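Local coordinates for protein putative aminotransferase (Actinomadura melliaura, PDB 4ZWV) that probably transfers amino groups with pyridoxal 5'-phosphate as cofactor, as a putative sugar aminotransferase of aminopentose biosynthesis for the indolocarbazole AT2433, at residues M212-Y217 and V232-L237; V298-R303 and R346-P351; P304-K309 and A366-G371. All blocks are in the same frame, centred on the assembly; numbering follows the deposited sequence.

Interaction 1. Residues M212-Y217 and V232-L237; sequences MLRRFY and VAEWGL
Trp235 O is gripped by two nitrogens of one guanidinium: Arg214 NE donates to Trp235 O at 2.7 Å and Arg214 NH2 donates to Trp235 O at 2.8 Å, a side-on fork that keeps the oxygen close to the guanidinium plane. The two nitrogens approach from opposite faces of the carbonyl plane. Here the last turn of helix 205-214 meets the end of a 14-residue excursion without regular structure, in a subunit of the DegT/DnrJ/EryC1 aminotransferase family, and the meeting point is buried at the dimer interface. A bend at chi3 (77°) turns the guanidinium of Arg214 onto that carbonyl. Glu234 CB lies over one guanidinium face, toward its rim, 3.7 Å from Arg214 NE. The charged tip of Glu234 adds only a long salt bridge, Arg214 NH1 to Glu234 OE2, with the oxygen well out of the guanidinium plane; its OE1 pairs instead with Arg210. Arg214 NH2 also sits over the Trp235 ring, where any cation-pi attraction is weak.

Beyond the helix end the backbones come together. Tyr217 N donates to Leu237 O at 3.0 Å, while Gly236 CA lies 3.3 Å from Arg214 O in a CA-H...O contact. The Tyr217 ring lays one face over the Leu237 carbonyl, and its hydroxyl hydrogen-bonds Thr58 of the second subunit, a residue position that binds the cofactor. Gly236 O has no conventional hydrogen-bond partner despite its burial; what approaches it is Tyr217 CA, 3.4 Å from Gly236 O and almost straight at the hydrogen (172°).

Interaction 2. Residues V298-R303 and R346-P351; sequences VKVDDR and RMVSLP
Arg346 CB and CG both lie 3.5 Å from Val300 O, and the side chain runs on along Lys299 to reach Asp301 through a water. The bend at chi3 (62°) swings the guanidinium over Lys299, whose CB lies over one face, toward the rim, 3.7 Å from Arg346 NH2. Two waters sit at the guanidinium edge, in its plane: one accepts from Arg346 NH1 and Lys299 NZ, the other accepts from Arg346 NH2 and donates to Asp301 OD1. Lys299 NZ, also hydrogen-bonded to Pro105 O, is 4.6 Å from Arg346 NH2; Glu281, salt-bridged to Arg346 and a long, weak partner of Lys299, probably offsets the two charges.

The backbone is zipped by Val298 N to Val348 O and Val348 N to Val298 O, both 3.0 Å, and by Val300 N to Arg346 O at 2.8 Å. Arg303 NH1 adds a bond to Met347 O, on a lone pair of the carbonyl, and a second to Tyr344 O. Facing helix 303-312, Val298 and Val348 lie side by side, with Val298 CG2 4.1 Å from Leu350 CD1. This is antiparallel pairing of strand 296-300, the central strand of a small three-stranded sheet, with its neighbour 347-350.

Interaction 3. Residues P304-K309 and A366-G371; sequences PAFHRK and ATIRSG
Lys309 carries the polar half of this contact. Its NZ donates to Ser370 OG at 3.1 Å, and more weakly to Gly371 O at 3.0 Å. The Lys309 side chain leaves its helix with CG anti to the backbone N (chi1 -175°), and a bend at chi2 (86°) directs the ammonium to the end of helix 358-369. Ser370 OG is itself anchored, donating to Thr367 O at 2.7 Å; that same carbonyl also receives Ser370 N, from the same face of its plane. The serine hydroxyl therefore relays between the lysine and the last helical turn, and the nearby carbonyl oxygens at this C-terminal end probably favour a positive charge on Lys309.

Apolar packing accompanies it. The aliphatic part of Lys309 slides past Thr367 in the opposite direction, Lys309 CG lying 3.9 Å from Thr367 CG2. Thr367 turns its hydroxyl back to His363 O within its own helix. Deeper in, Phe306 CE1 and CZ reach Ile368 CG1, each at 4.0 Å, the two side chains crossing at a slant. Trp372 meets the Phe306 ring edge-to-face.

In backbone terms, Gly371 leaves the helix with positive phi (89°), a turn that accompanies the placing of its carbonyl oxygen beside Lys309 NZ. The arrangement is helix 303-312 packed and hydrogen-bonded through Lys309 to the C-terminal end of helix 358-369, beside the three-stranded sheet and away from the cofactor site.

In the fold
From the N terminus, interaction 1 comes first: it joins the end of helix 205-214 to the loop before helix 243-273, closing the irregular excursion between them at the dimer interface. Interactions 2 and 3 follow in series with it, across the centre of the chain, their centres 44 and 51 Å from that of interaction 1. These two cross along the chain: strand 296-300 leads into helix 303-312, and strand 347-350 precedes helix 358-369. Interaction 2 pairs the strands and interaction 3 the helices. Their centres lie 10 Å apart, and Leu350 on Ile368 and Val300 on Phe306 bind the helix pair to the small sheet.

Interaction 1. Residues M212-Y217 and V232-L237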
loop_
_atom_site.group_PDB
_atom_site.type_symbol
_atom_site.label_atom_id
_atom_site.label_comp_id
_atom_site.label_asym_id
_atom_site.label_seq_id
_atom_site.Cartn_x
_atom_site.Cartn_y
_atom_site.Cartn_z
HETATM N N MSE A 212 5.158 3.236 14.436
HETATM C CA MSE A 212 5.674 4.431 13.777
HETATM C C MSE A 212 6.933 4.165 12.970
HETATM O O MSE A 212 7.192 4.847 11.981
HETATM C CB MSE A 212 5.955 5.523 14.796
HETATM C CG MSE A 212 4.701 6.139 15.346
HETATM SE SE MSE A 212 5.123 7.689 16.413
HETATM C CE MSE A 212 5.729 6.782 18.001
ATOM N N LEU A 213 7.724 3.192 13.406
ATOM C CA LEU A 213 8.892 2.778 12.637
ATOM C C LEU A 213 8.512 1.870 11.466
ATOM O O LEU A 213 8.926 2.100 10.319
ATOM C CB LEU A 213 9.907 2.062 13.541
ATOM C CG LEU A 213 10.725 2.950 14.474
ATOM C CD1 LEU A 213 11.445 2.074 15.486
ATOM C CD2 LEU A 213 11.713 3.778 13.677
ATOM N N ARG A 214 7.733 0.829 11.744
ATOM C CA ARG A 214 7.490 -0.186 10.732
ATOM C C ARG A 214 6.549 0.273 9.623
ATOM O O ARG A 214 6.530 -0.334 8.562
ATOM C CB ARG A 214 6.954 -1.463 11.378
ATOM C CG ARG A 214 7.939 -2.074 12.384
ATOM C CD ARG A 214 7.495 -3.467 12.810
ATOM N NE ARG A 214 7.809 -4.429 11.762
ATOM C CZ ARG A 214 7.673 -5.746 11.872
ATOM N NH1 ARG A 214 7.217 -6.288 12.993
ATOM N NH2 ARG A 214 7.990 -6.529 10.849
ATOM N N ARG A 215 5.814 1.364 9.831
ATOM C CA ARG A 215 4.955 1.847 8.759
ATOM C C ARG A 215 5.758 2.443 7.603
ATOM O O ARG A 215 5.213 2.645 6.525
ATOM C CB ARG A 215 3.961 2.883 9.277
ATOM C CG ARG A 215 4.595 4.209 9.580
ATOM C CD ARG A 215 3.546 5.262 9.871
ATOM N NE ARG A 215 4.216 6.429 10.415
ATOM C CZ ARG A 215 3.597 7.486 10.919
ATOM N NH1 ARG A 215 2.265 7.551 10.936
ATOM N NH2 ARG A 215 4.326 8.485 11.386
ATOM N N PHE A 216 7.038 2.742 7.828
ATOM C CA PHE A 216 7.919 3.231 6.767
ATOM C C PHE A 216 9.228 2.440 6.814
ATOM O O PHE A 216 10.283 2.958 7.209
ATOM C CB PHE A 216 8.180 4.743 6.886
ATOM C CG PHE A 216 8.982 5.301 5.734
ATOM C CD1 PHE A 216 8.403 5.452 4.487
ATOM C CD2 PHE A 216 10.314 5.646 5.898
ATOM C CE1 PHE A 216 9.138 5.946 3.413
ATOM C CE2 PHE A 216 11.060 6.141 4.833
ATOM C CZ PHE A 216 10.466 6.292 3.586
ATOM N N TYR A 217 9.120 1.165 6.450
ATOM C CA TYR A 217 10.266 0.278 6.243
ATOM C C TYR A 217 11.103 0.013 7.486
ATOM O O TYR A 217 12.174 -0.575 7.376
ATOM C CB TYR A 217 11.189 0.839 5.162
ATOM C CG TYR A 217 10.524 1.135 3.842
ATOM C CD1 TYR A 217 10.121 0.107 2.995
ATOM C CD2 TYR A 217 10.307 2.443 3.446
ATOM C CE1 TYR A 217 9.516 0.380 1.761
ATOM C CE2 TYR A 217 9.700 2.736 2.217
ATOM C CZ TYR A 217 9.314 1.694 1.387
ATOM O OH TYR A 217 8.746 1.990 0.163
ATOM N N VAL A 232 17.638 -0.566 10.717
ATOM C CA VAL A 232 16.304 -1.138 10.698
ATOM C C VAL A 232 16.275 -2.361 11.610
ATOM O O VAL A 232 16.873 -3.399 11.285
ATOM C CB VAL A 232 15.866 -1.541 9.270
ATOM C CG1 VAL A 232 14.504 -2.224 9.317
ATOM C CG2 VAL A 232 15.827 -0.318 8.349
ATOM N N ALA A 233 15.631 -2.210 12.773
ATOM C CA ALA A 233 15.538 -3.293 13.755
ATOM C C ALA A 233 14.490 -4.349 13.385
ATOM O O ALA A 233 14.645 -5.530 13.676
ATOM C CB ALA A 233 15.238 -2.713 15.128
ATOM N N GLU A 234 13.406 -3.884 12.771
ATOM C CA GLU A 234 12.334 -4.736 12.274
ATOM C C GLU A 234 11.882 -4.147 10.947
ATOM O O GLU A 234 11.612 -2.950 10.872
ATOM C CB GLU A 234 11.143 -4.786 13.242
ATOM C CG GLU A 234 11.439 -5.238 14.657
ATOM C CD GLU A 234 10.164 -5.282 15.496
ATOM O OE1 GLU A 234 9.624 -4.202 15.844
ATOM O OE2 GLU A 234 9.697 -6.403 15.785
ATOM N N TRP A 235 11.791 -4.973 9.911
ATOM C CA TRP A 235 11.412 -4.461 8.599
ATOM C C TRP A 235 9.942 -4.030 8.548
ATOM O O TRP A 235 9.129 -4.413 9.385
ATOM C CB TRP A 235 11.704 -5.509 7.506
ATOM C CG TRP A 235 10.908 -6.777 7.636
ATOM C CD1 TRP A 235 11.319 -7.948 8.213
ATOM C CD2 TRP A 235 9.558 -7.000 7.198
ATOM N NE1 TRP A 235 10.309 -8.886 8.157
ATOM C CE2 TRP A 235 9.223 -8.330 7.532
ATOM C CE3 TRP A 235 8.611 -6.213 6.525
ATOM C CZ2 TRP A 235 7.971 -8.883 7.247
ATOM C CZ3 TRP A 235 7.359 -6.764 6.254
ATOM C CH2 TRP A 235 7.056 -8.086 6.614
ATOM N N GLY A 236 9.632 -3.186 7.570
ATOM C CA GLY A 236 8.259 -2.818 7.270
ATOM C C GLY A 236 8.158 -2.549 5.788
ATOM O O GLY A 236 9.145 -2.653 5.062
ATOM N N LEU A 237 6.965 -2.197 5.324
ATOM C CA LEU A 237 6.791 -1.815 3.925
ATOM C C LEU A 237 6.435 -0.335 3.833
ATOM O O LEU A 237 6.746 0.433 4.739
ATOM C CB LEU A 237 5.717 -2.683 3.254
ATOM C CG LEU A 237 6.086 -4.169 3.185
ATOM C CD1 LEU A 237 4.964 -4.998 2.548
ATOM C CD2 LEU A 237 7.379 -4.335 2.391
#

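Interaction 2. Residues V298-R303 and R346-P351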
loop_
_atom_site.group_PDB
_atom_site.type_symbol
_atom_site.label_atom_id
_atom_site.label_comp_id
_atom_site.label_asym_id
_atom_site.label_seq_id
_atom_site.Cartn_x
_atom_site.Cartn_y
_atom_site.Cartn_z
ATOM N N VAL A 298 -31.307 -4.816 6.593
ATOM C CA VAL A 298 -32.538 -5.517 6.951
ATOM C C VAL A 298 -32.459 -6.946 6.422
ATOM O O VAL A 298 -31.531 -7.293 5.693
ATOM C CB VAL A 298 -33.799 -4.819 6.392
ATOM C CG1 VAL A 298 -33.941 -3.412 6.976
ATOM C CG2 VAL A 298 -33.766 -4.762 4.879
ATOM N N LYS A 299 -33.415 -7.777 6.806
ATOM C CA LYS A 299 -33.494 -9.135 6.282
ATOM C C LYS A 299 -34.862 -9.330 5.649
ATOM O O LYS A 299 -35.872 -9.022 6.271
ATOM C CB LYS A 299 -33.240 -10.156 7.396
ATOM C CG LYS A 299 -31.815 -10.095 7.958
ATOM C CD LYS A 299 -31.624 -10.998 9.186
ATOM C CE LYS A 299 -32.371 -10.466 10.394
ATOM N NZ LYS A 299 -32.131 -11.280 11.628
ATOM N N VAL A 300 -34.906 -9.824 4.411
ATOM C CA VAL A 300 -36.187 -9.957 3.712
ATOM C C VAL A 300 -36.464 -11.348 3.146
ATOM O O VAL A 300 -35.540 -12.080 2.772
ATOM C CB VAL A 300 -36.304 -8.942 2.536
ATOM C CG1 VAL A 300 -36.276 -7.512 3.049
ATOM C CG2 VAL A 300 -35.201 -9.161 1.508
ATOM N N ASP A 301 -37.749 -11.695 3.104
ATOM C CA ASP A 301 -38.245 -12.852 2.367
ATOM C C ASP A 301 -38.342 -12.505 0.886
ATOM O O ASP A 301 -38.557 -11.341 0.538
ATOM C CB ASP A 301 -39.613 -13.283 2.882
ATOM C CG ASP A 301 -39.601 -13.649 4.349
ATOM O OD1 ASP A 301 -38.533 -14.027 4.866
ATOM O OD2 ASP A 301 -40.673 -13.558 4.983
ATOM N N ASP A 302 -38.210 -13.517 0.026
ATOM C CA ASP A 302 -38.257 -13.338 -1.432
ATOM C C ASP A 302 -37.359 -12.189 -1.872
ATOM O O ASP A 302 -37.803 -11.248 -2.532
ATOM C CB ASP A 302 -39.687 -13.094 -1.922
ATOM C CG ASP A 302 -39.843 -13.339 -3.423
ATOM O OD1 ASP A 302 -38.836 -13.666 -4.093
ATOM O OD2 ASP A 302 -40.972 -13.185 -3.937
ATOM N N ARG A 303 -36.092 -12.262 -1.489
ATOM C CA ARG A 303 -35.153 -11.196 -1.798
ATOM C C ARG A 303 -34.944 -10.934 -3.302
ATOM O O ARG A 303 -34.723 -9.791 -3.679
ATOM C CB ARG A 303 -33.809 -11.472 -1.128
ATOM C CG ARG A 303 -32.885 -10.261 -1.129
ATOM C CD ARG A 303 -31.569 -10.570 -0.452
ATOM N NE ARG A 303 -30.855 -11.631 -1.158
ATOM C CZ ARG A 303 -29.738 -12.199 -0.715
ATOM N NH1 ARG A 303 -29.184 -11.792 0.422
ATOM N NH2 ARG A 303 -29.168 -13.170 -1.422
ATOM N N ARG A 346 -31.065 -13.624 2.909
ATOM C CA ARG A 346 -32.102 -12.671 3.294
ATOM C C ARG A 346 -31.584 -11.249 3.448
ATOM O O ARG A 346 -32.333 -10.288 3.283
ATOM C CB ARG A 346 -32.759 -13.110 4.601
ATOM C CG ARG A 346 -33.556 -14.397 4.478
ATOM C CD ARG A 346 -33.798 -15.009 5.848
ATOM N NE ARG A 346 -34.580 -14.113 6.689
ATOM C CZ ARG A 346 -34.375 -13.942 7.990
ATOM N NH1 ARG A 346 -33.395 -14.593 8.608
ATOM N NH2 ARG A 346 -35.145 -13.106 8.670
HETATM N N MSE A 347 -30.306 -11.107 3.766
HETATM C CA MSE A 347 -29.799 -9.789 4.112
HETATM C C MSE A 347 -29.731 -8.859 2.908
HETATM O O MSE A 347 -29.406 -9.269 1.783
HETATM C CB MSE A 347 -28.421 -9.895 4.774
HETATM C CG MSE A 347 -27.382 -10.509 3.897
HETATM SE SE MSE A 347 -25.665 -10.576 4.824
HETATM C CE MSE A 347 -26.091 -11.755 6.275
ATOM N N VAL A 348 -30.034 -7.592 3.153
ATOM C CA VAL A 348 -29.887 -6.549 2.136
ATOM C C VAL A 348 -29.569 -5.208 2.808
ATOM O O VAL A 348 -30.164 -4.859 3.830
ATOM C CB VAL A 348 -31.149 -6.434 1.247
ATOM C CG1 VAL A 348 -32.403 -6.352 2.086
ATOM C CG2 VAL A 348 -31.034 -5.244 0.282
ATOM N N SER A 349 -28.594 -4.490 2.251
ATOM C CA SER A 349 -28.155 -3.198 2.777
ATOM C C SER A 349 -28.872 -2.078 2.032
ATOM O O SER A 349 -28.947 -2.090 0.797
ATOM C CB SER A 349 -26.636 -3.025 2.628
ATOM O OG SER A 349 -25.910 -4.031 3.330
ATOM N N LEU A 350 -29.385 -1.107 2.783
ATOM C CA LEU A 350 -30.117 0.024 2.216
ATOM C C LEU A 350 -29.344 1.332 2.370
ATOM O O LEU A 350 -28.587 1.503 3.324
ATOM C CB LEU A 350 -31.485 0.159 2.888
ATOM C CG LEU A 350 -32.407 -1.056 2.790
ATOM C CD1 LEU A 350 -33.669 -0.834 3.604
ATOM C CD2 LEU A 350 -32.748 -1.315 1.339
ATOM N N PRO A 351 -29.526 2.262 1.424
ATOM C CA PRO A 351 -28.872 3.570 1.561
ATOM C C PRO A 351 -29.343 4.298 2.809
ATOM O O PRO A 351 -30.547 4.351 3.059
ATOM C CB PRO A 351 -29.318 4.325 0.301
ATOM C CG PRO A 351 -29.724 3.261 -0.670
ATOM C CD PRO A 351 -30.308 2.162 0.179
HETATM O O HOH W 1 -32.933 -14.020 11.331
HETATM O O HOH W 2 -36.832 -12.417 6.582
#

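Interaction 3. Residues P304-K309 and A366-G371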
loop_
_atom_site.group_PDB
_atom_site.type_symbol
_atom_site.label_atom_id
_atom_site.label_comp_id
_atom_site.label_asym_id
_atom_site.label_seq_id
_atom_site.Cartn_x
_atom_site.Cartn_y
_atom_site.Cartn_z
ATOM N N PRO A 304 -35.006 -11.974 -4.164
ATOM C CA PRO A 304 -34.888 -11.607 -5.584
ATOM C C PRO A 304 -35.973 -10.630 -6.045
ATOM O O PRO A 304 -35.677 -9.702 -6.804
ATOM C CB PRO A 304 -35.023 -12.955 -6.303
ATOM C CG PRO A 304 -34.467 -13.931 -5.341
ATOM C CD PRO A 304 -34.944 -13.439 -3.985
ATOM N N ALA A 305 -37.205 -10.829 -5.589
ATOM C CA ALA A 305 -38.283 -9.904 -5.919
ATOM C C ALA A 305 -38.053 -8.549 -5.244
ATOM O O ALA A 305 -38.346 -7.508 -5.829
ATOM C CB ALA A 305 -39.631 -10.489 -5.523
ATOM N N PHE A 306 -37.514 -8.561 -4.027
ATOM C CA PHE A 306 -37.190 -7.318 -3.324
ATOM C C PHE A 306 -36.148 -6.501 -4.093
ATOM O O PHE A 306 -36.288 -5.287 -4.248
ATOM C CB PHE A 306 -36.682 -7.610 -1.908
ATOM C CG PHE A 306 -36.413 -6.369 -1.085
ATOM C CD1 PHE A 306 -37.416 -5.795 -0.319
ATOM C CD2 PHE A 306 -35.151 -5.796 -1.067
ATOM C CE1 PHE A 306 -37.160 -4.656 0.447
ATOM C CE2 PHE A 306 -34.887 -4.666 -0.309
ATOM C CZ PHE A 306 -35.892 -4.090 0.446
ATOM N N HIS A 307 -35.104 -7.173 -4.573
ATOM C CA HIS A 307 -34.084 -6.518 -5.385
ATOM C C HIS A 307 -34.685 -5.882 -6.641
ATOM O O HIS A 307 -34.373 -4.739 -6.966
ATOM C CB HIS A 307 -32.989 -7.513 -5.772
ATOM C CG HIS A 307 -32.069 -7.863 -4.645
ATOM N ND1 HIS A 307 -31.292 -9.001 -4.644
ATOM C CD2 HIS A 307 -31.798 -7.221 -3.484
ATOM C CE1 HIS A 307 -30.582 -9.046 -3.530
ATOM N NE2 HIS A 307 -30.869 -7.975 -2.809
ATOM N N ARG A 308 -35.548 -6.620 -7.335
ATOM C CA ARG A 308 -36.188 -6.105 -8.541
ATOM C C ARG A 308 -37.038 -4.873 -8.225
ATOM O O ARG A 308 -37.088 -3.931 -9.013
ATOM C CB ARG A 308 -37.026 -7.199 -9.212
ATOM C CG ARG A 308 -36.173 -8.299 -9.841
ATOM C CD ARG A 308 -36.984 -9.253 -10.715
ATOM N NE ARG A 308 -37.934 -10.055 -9.948
ATOM C CZ ARG A 308 -37.642 -11.236 -9.411
ATOM N NH1 ARG A 308 -36.429 -11.750 -9.562
ATOM N NH2 ARG A 308 -38.561 -11.905 -8.725
ATOM N N LYS A 309 -37.694 -4.885 -7.070
ATOM C CA LYS A 309 -38.485 -3.744 -6.612
ATOM C C LYS A 309 -37.614 -2.509 -6.380
ATOM O O LYS A 309 -37.947 -1.415 -6.828
ATOM C CB LYS A 309 -39.231 -4.096 -5.324
ATOM C CG LYS A 309 -40.173 -3.012 -4.823
ATOM C CD LYS A 309 -41.540 -3.120 -5.482
ATOM C CE LYS A 309 -42.460 -1.996 -5.016
ATOM N NZ LYS A 309 -43.885 -2.281 -5.335
ATOM N N ALA A 366 -41.597 4.232 1.408
ATOM C CA ALA A 366 -42.851 4.039 0.685
ATOM C C ALA A 366 -42.756 2.864 -0.284
ATOM O O ALA A 366 -43.709 2.094 -0.444
ATOM C CB ALA A 366 -43.233 5.308 -0.061
ATOM N N THR A 367 -41.598 2.728 -0.923
ATOM C CA THR A 367 -41.379 1.643 -1.867
ATOM C C THR A 367 -41.416 0.294 -1.150
ATOM O O THR A 367 -42.130 -0.614 -1.569
ATOM C CB THR A 367 -40.040 1.815 -2.615
ATOM O OG1 THR A 367 -40.092 3.014 -3.399
ATOM C CG2 THR A 367 -39.786 0.633 -3.536
ATOM N N ILE A 368 -40.663 0.175 -0.062
ATOM C CA ILE A 368 -40.650 -1.058 0.716
ATOM C C ILE A 368 -42.035 -1.402 1.269
ATOM O O ILE A 368 -42.485 -2.549 1.172
ATOM C CB ILE A 368 -39.636 -0.965 1.877
ATOM C CG1 ILE A 368 -38.208 -0.906 1.328
ATOM C CG2 ILE A 368 -39.768 -2.157 2.817
ATOM C CD1 ILE A 368 -37.162 -0.646 2.389
ATOM N N ARG A 369 -42.738 -0.411 1.808
ATOM C CA ARG A 369 -44.028 -0.688 2.438
ATOM C C ARG A 369 -45.128 -1.037 1.432
ATOM O O ARG A 369 -46.178 -1.545 1.819
ATOM C CB ARG A 369 -44.470 0.499 3.310
ATOM C CG ARG A 369 -43.601 0.682 4.553
ATOM C CD ARG A 369 -44.222 1.627 5.577
ATOM N NE ARG A 369 -45.298 0.969 6.317
ATOM C CZ ARG A 369 -45.150 0.373 7.499
ATOM N NH1 ARG A 369 -43.970 0.364 8.105
ATOM N NH2 ARG A 369 -46.194 -0.201 8.089
ATOM N N SER A 370 -44.885 -0.781 0.150
ATOM C CA SER A 370 -45.858 -1.114 -0.882
ATOM C C SER A 370 -45.760 -2.582 -1.305
ATOM O O SER A 370 -46.590 -3.057 -2.084
ATOM C CB SER A 370 -45.688 -0.206 -2.106
ATOM O OG SER A 370 -44.498 -0.501 -2.817
ATOM N N GLY A 371 -44.754 -3.291 -0.792
ATOM C CA GLY A 371 -44.631 -4.723 -1.019
ATOM C C GLY A 371 -43.852 -5.108 -2.266
ATOM O O GLY A 371 -43.529 -4.261 -3.095
#